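Local coordinates for oxidoreductase, 2OG-Fe oxygenase family protein, putative, expressed (Oryza sativa subsp. japonica, PDB 5XOI) that probably acts as an Fe(II)- and 2-oxoglutarate-dependent dioxygenase of the AlkB family, this chain comprising its oxygenase domain, at residues I29-K34 / S84-F89; L60-D65 / Y71-P76; D95-S100 / P154-S159. All blocks are in the same frame, centred on the assembly; numbering follows the deposited sequence.

Contact 1: residues I29-K34 / S84-F89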
loop_
_atom_site.group_PDB
_atom_site.type_symbol
_atom_site.label_atom_id
_atom_site.label_comp_id
_atom_site.label_asym_id
_atom_site.label_seq_id
_atom_site.Cartn_x
_atom_site.Cartn_y
_atom_site.Cartn_z
ATOM N N ILE A 29 4.180 12.503 4.204
ATOM C CA ILE A 29 3.002 13.084 4.850
ATOM C C ILE A 29 2.746 14.486 4.321
ATOM O O ILE A 29 1.618 14.834 3.959
ATOM C CB ILE A 29 3.172 13.104 6.382
ATOM C CG1 ILE A 29 3.327 11.686 6.953
ATOM C CG2 ILE A 29 2.003 13.878 7.037
ATOM C CD1 ILE A 29 2.087 10.833 6.845
ATOM N N ARG A 30 3.789 15.324 4.285
ATOM C CA ARG A 30 3.591 16.706 3.863
ATOM C C ARG A 30 3.085 16.779 2.422
ATOM O O ARG A 30 2.164 17.546 2.126
ATOM C CB ARG A 30 4.890 17.494 4.044
ATOM C CG ARG A 30 5.158 17.869 5.499
ATOM C CD ARG A 30 6.425 18.715 5.634
ATOM N NE ARG A 30 6.685 19.106 7.017
ATOM C CZ ARG A 30 7.899 19.356 7.501
ATOM N NH1 ARG A 30 8.964 19.246 6.714
ATOM N NH2 ARG A 30 8.054 19.707 8.770
ATOM N N ARG A 31 3.644 15.964 1.520
ATOM C CA ARG A 31 3.159 15.967 0.137
ATOM C C ARG A 31 1.711 15.496 0.050
ATOM O O ARG A 31 0.910 16.064 -0.699
ATOM C CB ARG A 31 4.041 15.089 -0.743
ATOM C CG ARG A 31 5.416 15.670 -1.028
ATOM C CD ARG A 31 6.264 14.650 -1.762
ATOM N NE ARG A 31 7.620 15.126 -2.020
ATOM C CZ ARG A 31 8.015 15.640 -3.178
ATOM N NH1 ARG A 31 7.154 15.753 -4.183
ATOM N NH2 ARG A 31 9.267 16.042 -3.332
ATOM N N CYS A 32 1.358 14.458 0.811
ATOM C CA CYS A 32 -0.007 13.945 0.782
ATOM C C CYS A 32 -0.985 14.898 1.461
ATOM O O CYS A 32 -2.152 14.977 1.063
ATOM C CB CYS A 32 -0.042 12.566 1.443
ATOM S SG CYS A 32 0.672 11.238 0.484
ATOM N N GLN A 33 -0.532 15.642 2.476
ATOM C CA GLN A 33 -1.402 16.652 3.075
ATOM C C GLN A 33 -1.781 17.720 2.058
ATOM O O GLN A 33 -2.943 18.135 1.981
ATOM C CB GLN A 33 -0.715 17.292 4.283
ATOM C CG GLN A 33 -0.689 16.411 5.504
ATOM C CD GLN A 33 0.166 16.986 6.603
ATOM O OE1 GLN A 33 1.128 17.715 6.340
ATOM N NE2 GLN A 33 -0.165 16.657 7.843
ATOM N N LYS A 34 -0.817 18.157 1.254
ATOM C CA LYS A 34 -1.065 19.229 0.299
ATOM C C LYS A 34 -1.835 18.730 -0.920
ATOM O O LYS A 34 -2.799 19.367 -1.349
ATOM C CB LYS A 34 0.263 19.858 -0.123
ATOM C CG LYS A 34 0.109 21.148 -0.897
ATOM C CD LYS A 34 1.446 21.846 -1.042
ATOM C CE LYS A 34 1.347 23.004 -2.013
ATOM N NZ LYS A 34 0.418 24.081 -1.549
ATOM N N SER A 84 0.263 13.546 -10.433
ATOM C CA SER A 84 1.145 12.459 -10.819
ATOM C C SER A 84 1.901 11.941 -9.598
ATOM O O SER A 84 1.961 12.591 -8.547
ATOM C CB SER A 84 2.116 12.902 -11.910
ATOM O OG SER A 84 2.908 13.979 -11.467
ATOM N N ILE A 85 2.458 10.743 -9.736
ATOM C CA ILE A 85 3.242 10.134 -8.662
ATOM C C ILE A 85 4.568 10.876 -8.550
ATOM O O ILE A 85 5.314 10.952 -9.539
ATOM C CB ILE A 85 3.472 8.635 -8.919
ATOM C CG1 ILE A 85 2.135 7.895 -9.067
ATOM C CG2 ILE A 85 4.318 8.014 -7.806
ATOM C CD1 ILE A 85 2.306 6.414 -9.378
ATOM N N PRO A 86 4.895 11.447 -7.390
ATOM C CA PRO A 86 6.211 12.074 -7.216
ATOM C C PRO A 86 7.325 11.088 -7.530
ATOM O O PRO A 86 7.256 9.913 -7.171
ATOM C CB PRO A 86 6.214 12.477 -5.737
ATOM C CG PRO A 86 4.767 12.640 -5.382
ATOM C CD PRO A 86 4.022 11.631 -6.217
ATOM N N GLU A 87 8.368 11.571 -8.212
ATOM C CA GLU A 87 9.469 10.676 -8.566
ATOM C C GLU A 87 10.173 10.127 -7.333
ATOM O O GLU A 87 10.701 9.010 -7.366
ATOM C CB GLU A 87 10.475 11.388 -9.468
ATOM C CG GLU A 87 11.280 10.425 -10.338
ATOM C CD GLU A 87 11.773 11.068 -11.624
ATOM O OE1 GLU A 87 11.884 12.313 -11.657
ATOM O OE2 GLU A 87 12.042 10.332 -12.602
ATOM N N VAL A 88 10.185 10.882 -6.233
ATOM C CA VAL A 88 10.805 10.364 -5.017
ATOM C C VAL A 88 10.049 9.142 -4.507
ATOM O O VAL A 88 10.654 8.202 -3.975
ATOM C CB VAL A 88 10.915 11.470 -3.951
ATOM C CG1 VAL A 88 9.540 11.935 -3.492
ATOM C CG2 VAL A 88 11.751 10.977 -2.766
ATOM N N PHE A 89 8.721 9.122 -4.678
ATOM C CA PHE A 89 7.943 7.948 -4.284
ATOM C C PHE A 89 8.356 6.734 -5.106
ATOM O O PHE A 89 8.595 5.647 -4.561
ATOM C CB PHE A 89 6.438 8.205 -4.461
ATOM C CG PHE A 89 5.833 9.191 -3.474
ATOM C CD1 PHE A 89 6.616 9.917 -2.593
ATOM C CD2 PHE A 89 4.458 9.375 -3.443
ATOM C CE1 PHE A 89 6.039 10.821 -1.704
ATOM C CE2 PHE A 89 3.865 10.273 -2.561
ATOM C CZ PHE A 89 4.660 11.004 -1.691
#

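Contact 2: residues L60-D65 / Y71-P76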
loop_
_atom_site.group_PDB
_atom_site.type_symbol
_atom_site.label_atom_id
_atom_site.label_comp_id
_atom_site.label_asym_id
_atom_site.label_seq_id
_atom_site.Cartn_x
_atom_site.Cartn_y
_atom_site.Cartn_z
ATOM N N LEU A 60 -2.895 8.809 -7.065
ATOM C CA LEU A 60 -1.867 9.501 -7.821
ATOM C C LEU A 60 -1.530 8.660 -9.041
ATOM O O LEU A 60 -1.560 7.429 -8.980
ATOM C CB LEU A 60 -0.590 9.729 -7.005
ATOM C CG LEU A 60 -0.750 10.190 -5.562
ATOM C CD1 LEU A 60 0.620 10.178 -4.860
ATOM C CD2 LEU A 60 -1.366 11.568 -5.517
ATOM N N GLY A 61 -1.196 9.334 -10.145
ATOM C CA GLY A 61 -0.987 8.654 -11.409
ATOM C C GLY A 61 -2.318 8.381 -12.078
ATOM O O GLY A 61 -3.066 9.316 -12.367
ATOM N N LYS A 62 -2.636 7.114 -12.311
ATOM C CA LYS A 62 -3.943 6.746 -12.829
ATOM C C LYS A 62 -4.965 6.713 -11.696
ATOM O O LYS A 62 -4.629 6.543 -10.524
ATOM C CB LYS A 62 -3.876 5.385 -13.529
ATOM C CG LYS A 62 -3.592 5.467 -15.024
ATOM C CD LYS A 62 -2.158 5.901 -15.323
ATOM C CE LYS A 62 -1.962 6.294 -16.798
ATOM N NZ LYS A 62 -2.378 7.695 -17.125
ATOM N N ASN A 63 -6.232 6.873 -12.054
ATOM C CA ASN A 63 -7.300 6.860 -11.067
ATOM C C ASN A 63 -8.011 5.514 -11.057
ATOM O O ASN A 63 -8.326 4.962 -12.117
ATOM C CB ASN A 63 -8.313 7.969 -11.351
ATOM C CG ASN A 63 -9.380 8.040 -10.299
ATOM O OD1 ASN A 63 -9.093 8.342 -9.141
ATOM N ND2 ASN A 63 -10.629 7.769 -10.689
ATOM N N TRP A 64 -8.271 4.992 -9.855
ATOM C CA TRP A 64 -9.156 3.841 -9.673
ATOM C C TRP A 64 -10.520 4.358 -9.234
ATOM O O TRP A 64 -10.636 4.973 -8.167
ATOM C CB TRP A 64 -8.609 2.846 -8.635
ATOM C CG TRP A 64 -9.472 1.607 -8.518
ATOM C CD1 TRP A 64 -9.366 0.471 -9.266
ATOM C CD2 TRP A 64 -10.593 1.400 -7.634
ATOM N NE1 TRP A 64 -10.334 -0.435 -8.899
ATOM C CE2 TRP A 64 -11.100 0.109 -7.900
ATOM C CE3 TRP A 64 -11.206 2.173 -6.639
ATOM C CZ2 TRP A 64 -12.199 -0.427 -7.212
ATOM C CZ3 TRP A 64 -12.298 1.639 -5.950
ATOM C CH2 TRP A 64 -12.784 0.354 -6.246
ATOM N N ASP A 65 -11.557 4.096 -10.045
ATOM C CA ASP A 65 -12.878 4.671 -9.772
ATOM C C ASP A 65 -13.755 3.658 -9.049
ATOM O O ASP A 65 -13.952 2.549 -9.562
ATOM C CB ASP A 65 -13.571 5.080 -11.058
ATOM C CG ASP A 65 -15.011 5.496 -10.831
ATOM O OD1 ASP A 65 -15.288 6.147 -9.798
ATOM O OD2 ASP A 65 -15.863 5.161 -11.671
ATOM N N TYR A 71 -9.851 1.541 -14.067
ATOM C CA TYR A 71 -8.827 2.579 -14.085
ATOM C C TYR A 71 -9.055 3.583 -15.212
ATOM O O TYR A 71 -9.542 3.232 -16.289
ATOM C CB TYR A 71 -7.436 1.973 -14.250
ATOM C CG TYR A 71 -6.902 1.310 -13.005
ATOM C CD1 TYR A 71 -6.407 2.066 -11.954
ATOM C CD2 TYR A 71 -6.879 -0.074 -12.888
ATOM C CE1 TYR A 71 -5.911 1.457 -10.808
ATOM C CE2 TYR A 71 -6.376 -0.693 -11.748
ATOM C CZ TYR A 71 -5.898 0.077 -10.719
ATOM O OH TYR A 71 -5.395 -0.523 -9.587
ATOM N N GLY A 72 -8.664 4.833 -14.964
ATOM C CA GLY A 72 -8.878 5.873 -15.958
ATOM C C GLY A 72 -8.019 7.091 -15.688
ATOM O O GLY A 72 -7.202 7.109 -14.766
ATOM N N ASP A 73 -8.219 8.125 -16.514
ATOM C CA ASP A 73 -7.449 9.367 -16.426
ATOM C C ASP A 73 -7.972 10.351 -15.394
ATOM O O ASP A 73 -7.194 11.168 -14.891
ATOM C CB ASP A 73 -7.442 10.115 -17.762
ATOM C CG ASP A 73 -6.885 9.298 -18.881
ATOM O OD1 ASP A 73 -6.210 8.284 -18.600
ATOM O OD2 ASP A 73 -7.114 9.685 -20.043
ATOM N N THR A 74 -9.277 10.357 -15.135
ATOM C CA THR A 74 -9.876 11.346 -14.248
ATOM C C THR A 74 -10.906 10.670 -13.356
ATOM O O THR A 74 -11.451 9.617 -13.692
ATOM C CB THR A 74 -10.567 12.476 -15.021
ATOM O OG1 THR A 74 -11.748 11.960 -15.646
ATOM C CG2 THR A 74 -9.640 13.062 -16.091
ATOM N N ARG A 75 -11.178 11.299 -12.218
ATOM C CA ARG A 75 -12.274 10.844 -11.369
ATOM C C ARG A 75 -13.588 11.199 -12.043
ATOM O O ARG A 75 -13.793 12.363 -12.401
ATOM C CB ARG A 75 -12.219 11.495 -9.990
ATOM C CG ARG A 75 -11.079 11.058 -9.114
ATOM C CD ARG A 75 -10.243 12.272 -8.736
ATOM N NE ARG A 75 -10.971 13.233 -7.897
ATOM C CZ ARG A 75 -10.839 13.327 -6.574
ATOM N NH1 ARG A 75 -10.028 12.506 -5.918
ATOM N NH2 ARG A 75 -11.518 14.247 -5.911
ATOM N N PRO A 76 -14.489 10.237 -12.252
ATOM C CA PRO A 76 -15.758 10.564 -12.918
ATOM C C PRO A 76 -16.604 11.583 -12.176
ATOM O O PRO A 76 -17.185 12.463 -12.819
ATOM C CB PRO A 76 -16.462 9.201 -13.005
ATOM C CG PRO A 76 -15.368 8.219 -13.022
ATOM C CD PRO A 76 -14.298 8.784 -12.108
HETATM O O HOH W 1 -8.462 10.253 -6.913
HETATM O O HOH W 2 -11.178 6.954 -13.201
#

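Contact 3: residues D95-S100 / P154-S159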
loop_
_atom_site.group_PDB
_atom_site.type_symbol
_atom_site.label_atom_id
_atom_site.label_comp_id
_atom_site.label_asym_id
_atom_site.label_seq_id
_atom_site.Cartn_x
_atom_site.Cartn_y
_atom_site.Cartn_z
ATOM N N ASP A 95 13.755 1.025 -4.672
ATOM C CA ASP A 95 14.715 0.638 -3.638
ATOM C C ASP A 95 14.174 -0.505 -2.782
ATOM O O ASP A 95 14.918 -1.422 -2.406
ATOM C CB ASP A 95 15.048 1.838 -2.742
ATOM C CG ASP A 95 15.932 2.871 -3.431
ATOM O OD1 ASP A 95 16.468 2.597 -4.521
ATOM O OD2 ASP A 95 16.084 3.973 -2.867
ATOM N N ALA A 96 12.879 -0.452 -2.446
ATOM C CA ALA A 96 12.274 -1.505 -1.636
ATOM C C ALA A 96 12.300 -2.843 -2.362
ATOM O O ALA A 96 12.584 -3.884 -1.756
ATOM C CB ALA A 96 10.838 -1.119 -1.271
ATOM N N ILE A 97 12.003 -2.830 -3.662
ATOM C CA ILE A 97 12.086 -4.046 -4.463
ATOM C C ILE A 97 13.523 -4.544 -4.517
ATOM O O ILE A 97 13.788 -5.736 -4.331
ATOM C CB ILE A 97 11.516 -3.793 -5.868
ATOM C CG1 ILE A 97 10.018 -3.489 -5.761
ATOM C CG2 ILE A 97 11.725 -5.007 -6.754
ATOM C CD1 ILE A 97 9.422 -3.013 -7.055
ATOM N N GLN A 98 14.467 -3.639 -4.775
ATOM C CA GLN A 98 15.873 -4.034 -4.808
ATOM C C GLN A 98 16.304 -4.647 -3.480
ATOM O O GLN A 98 16.981 -5.683 -3.448
ATOM C CB GLN A 98 16.745 -2.825 -5.148
ATOM C CG GLN A 98 16.887 -2.544 -6.632
ATOM C CD GLN A 98 18.027 -1.576 -6.933
ATOM O OE1 GLN A 98 18.430 -0.786 -6.075
ATOM N NE2 GLN A 98 18.567 -1.654 -8.149
ATOM N N ALA A 99 15.916 -4.025 -2.365
ATOM C CA ALA A 99 16.280 -4.569 -1.063
ATOM C C ALA A 99 15.628 -5.921 -0.833
ATOM O O ALA A 99 16.260 -6.843 -0.300
ATOM C CB ALA A 99 15.895 -3.590 0.051
ATOM N N SER A 100 14.361 -6.061 -1.228
ATOM C CA SER A 100 13.681 -7.344 -1.082
ATOM C C SER A 100 14.378 -8.435 -1.889
ATOM O O SER A 100 14.560 -9.559 -1.409
ATOM C CB SER A 100 12.225 -7.212 -1.514
ATOM O OG SER A 100 11.518 -6.360 -0.636
ATOM N N PRO A 154 4.546 -6.774 -8.578
ATOM C CA PRO A 154 4.188 -6.685 -7.162
ATOM C C PRO A 154 3.366 -5.453 -6.817
ATOM O O PRO A 154 3.365 -4.438 -7.516
ATOM C CB PRO A 154 5.548 -6.630 -6.456
ATOM C CG PRO A 154 6.451 -5.990 -7.460
ATOM C CD PRO A 154 5.968 -6.476 -8.820
ATOM N N VAL A 155 2.668 -5.577 -5.690
ATOM C CA VAL A 155 2.071 -4.450 -4.982
ATOM C C VAL A 155 3.072 -3.996 -3.931
ATOM O O VAL A 155 3.581 -4.824 -3.172
ATOM C CB VAL A 155 0.748 -4.869 -4.319
ATOM C CG1 VAL A 155 0.123 -3.710 -3.523
ATOM C CG2 VAL A 155 -0.229 -5.439 -5.364
ATOM N N VAL A 156 3.353 -2.696 -3.873
ATOM C CA VAL A 156 4.280 -2.135 -2.877
ATOM C C VAL A 156 3.508 -1.140 -2.023
ATOM O O VAL A 156 2.969 -0.164 -2.550
ATOM C CB VAL A 156 5.489 -1.455 -3.532
ATOM C CG1 VAL A 156 6.381 -0.813 -2.471
ATOM C CG2 VAL A 156 6.283 -2.460 -4.374
ATOM N N SER A 157 3.496 -1.358 -0.705
ATOM C CA SER A 157 2.622 -0.621 0.210
ATOM C C SER A 157 3.435 0.066 1.304
ATOM O O SER A 157 4.150 -0.603 2.060
ATOM C CB SER A 157 1.597 -1.575 0.834
ATOM O OG SER A 157 0.986 -1.024 1.982
ATOM N N PHE A 158 3.293 1.396 1.410
ATOM C CA PHE A 158 3.896 2.195 2.479
ATOM C C PHE A 158 2.907 2.340 3.629
ATOM O O PHE A 158 1.719 2.569 3.398
ATOM C CB PHE A 158 4.235 3.624 2.024
ATOM C CG PHE A 158 5.261 3.744 0.922
ATOM C CD1 PHE A 158 5.942 2.650 0.422
ATOM C CD2 PHE A 158 5.551 5.006 0.413
ATOM C CE1 PHE A 158 6.888 2.809 -0.582
ATOM C CE2 PHE A 158 6.489 5.178 -0.580
ATOM C CZ PHE A 158 7.162 4.076 -1.088
ATOM N N SER A 159 3.411 2.299 4.864
ATOM C CA SER A 159 2.588 2.513 6.052
ATOM C C SER A 159 3.163 3.671 6.856
ATOM O O SER A 159 4.373 3.721 7.090
ATOM C CB SER A 159 2.516 1.253 6.930
ATOM O OG SER A 159 1.759 0.223 6.313
#

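Contact 1: residues I29-K34 / S84-F89
Helices 22-37 and 87-106, which pack against the large antiparallel sheet, meet here where Arg31 reaches across to the first turn of the second helix and touches Pro86, Val88 and Phe89. The contact is made by one long side chain: CG of Arg31 lies anti to its carbonyl carbon (chi1 -72°), and the chain then runs extended to NE, which carries the guanidinium over the start of the other helix. On the way, CD passes CE1 of Phe89 at 3.8 Å, aliphatic carbon against ring. Further out, CG1 of Val88 sits over one face of the guanidinium, offset toward its rim, 4.0 Å from Arg31 NE. At the end, NH1 of Arg31 lies 3.7 Å from CB of Pro86, the two side chains running antiparallel past one another. Pro86 is itself the N-cap residue of helix 87-106, and its CG rests over the centre of the Phe89 ring, 3.7 Å above the plane. The contact is apolar apart from the guanidinium, whose charge is met within its own helix: Arg31 NE forms a salt bridge with Asp27 OD2. Next in the helix, Cys32 touches Leu224 and Val127 of the sheet, while Phe89 continues inward onto Leu226 and Phe228 of strand 223-229 and onto Ile28 of the first helix.

Contact 2: residues L60-D65 / Y71-P76
Asn63 and Gly72 form the hydrogen-bonded pair of a short antiparallel hairpin. Backbone N of Asn63 donates to Gly72 O at 2.9 Å, nearly straight at 169°; Gly72 N returns a more bent bond to Asn63 O. From Asn63 CB, which lies 3.7 Å from Gly72 O, the side chain leaves with CG anti to the backbone N (chi1 -176°) and crosses Arg75 at about a right angle. Asn63 CG packs on Arg75 CG, with Asn63 OD1 3.4 Å from that carbon. Asn63 OD1 also accepts from a water at 3.0 Å; that water lies at the edge of the Arg75 guanidinium, in its plane, and accepts from NH1. Arg75 NH1 also bonds Gly41 O, and NH2 makes a salt bridge with Asp78. Asn63 ND2 donates to a second water, which donates to Thr74 O, so water bridges both ends of the buried amide. The carboxylate of Asp65 packs on Pro76, OD2 lying 3.4 Å from Pro76 CG, while the same OD2 accepts from Ser68 N. On the opposite face, Trp64 and Tyr71 make a T-shaped stack: the five-membered ring turns its edge, at CD1, to the Tyr71 face, centroids 5.1 Å apart and planes at 73°. The Trp64 side chain is about 4 Å from that of Arg48 and the Tyr71 side chain about 5 Å from that of Arg229, both 2-oxoglutarate-binding residues, so the hairpin borders that pocket. Trp64 NE1 bonds Asp143 OD2, its ring lies on Met57 and Cys59 of strand 55-59, and Tyr71 packs on Ile124 of strand 124-131 and meets the ring of His231.

Contact 3: residues D95-S100 / P154-S159
Pro154 and Val156 receive a single side chain from helix 87-106, that of Ile97. At the start of the strand segment, CG of Pro154 lies 4.2 Å from Ile97 CD1, and the proline ring also leans on Ile189 of strand 187-190. Val155 points to the other side of the sheet, where it touches Asp141, Arg195 and Thr227. Val156 points back to the helix: its CG2, lying beside the backbone N and anti to the carbonyl carbon, meets Ile97 CG1 at 4.1 Å and Ile97 CD1 at 4.2 Å, so this one methyl takes two successive carbons of a side chain that crosses it obliquely. Ile97 sends CG1 that way because it too is anti to the carbonyl carbon (chi1 -65°). The other Val156 methyl, CG1, faces CB of Ala96 more loosely, at 4.6 Å. Ser157 again points away, toward Thr227, and its OG makes a weak hydrogen bond to Asn225 ND2. Phe158 returns to the helix side but sits beyond close contact with 95-100, its ring meeting that of Phe228. Ser159, on the far face once more, makes a hydrogen bond to Arg223 NH2 through OG. This alternation, apolar residues under an outer helix and the others turned inward, suits a sheet of the double-stranded beta-helix (jelly-roll) fold of 2-oxoglutarate oxygenases: the inner face looks toward the manganese site of His139, Asp141 and His199, and Arg223 is a 2-oxoglutarate-binding residue.

How the contacts relate
After strands 6-10 and 13-16, helix 22-37 supplies the first half of contact 1. The chain then passes strand 55-59, turns a corner at Leu60 and closes contact 2, a local hairpin, before the start of helix 87-106 closes contact 1; contact 2 is thus nested within the loop of contact 1. Contact 3 follows in series, opening farther along the same helix and closing at strand 155-161. Contacts 1 and 2 touch through Leu60, which packs on Ile85, Pro86 and Phe89, whereas contacts 1 and 3 meet at Phe89 and Phe158. Helix 87-106 therefore ties the first helix to the central strands, with the hairpin beside the sheet edge.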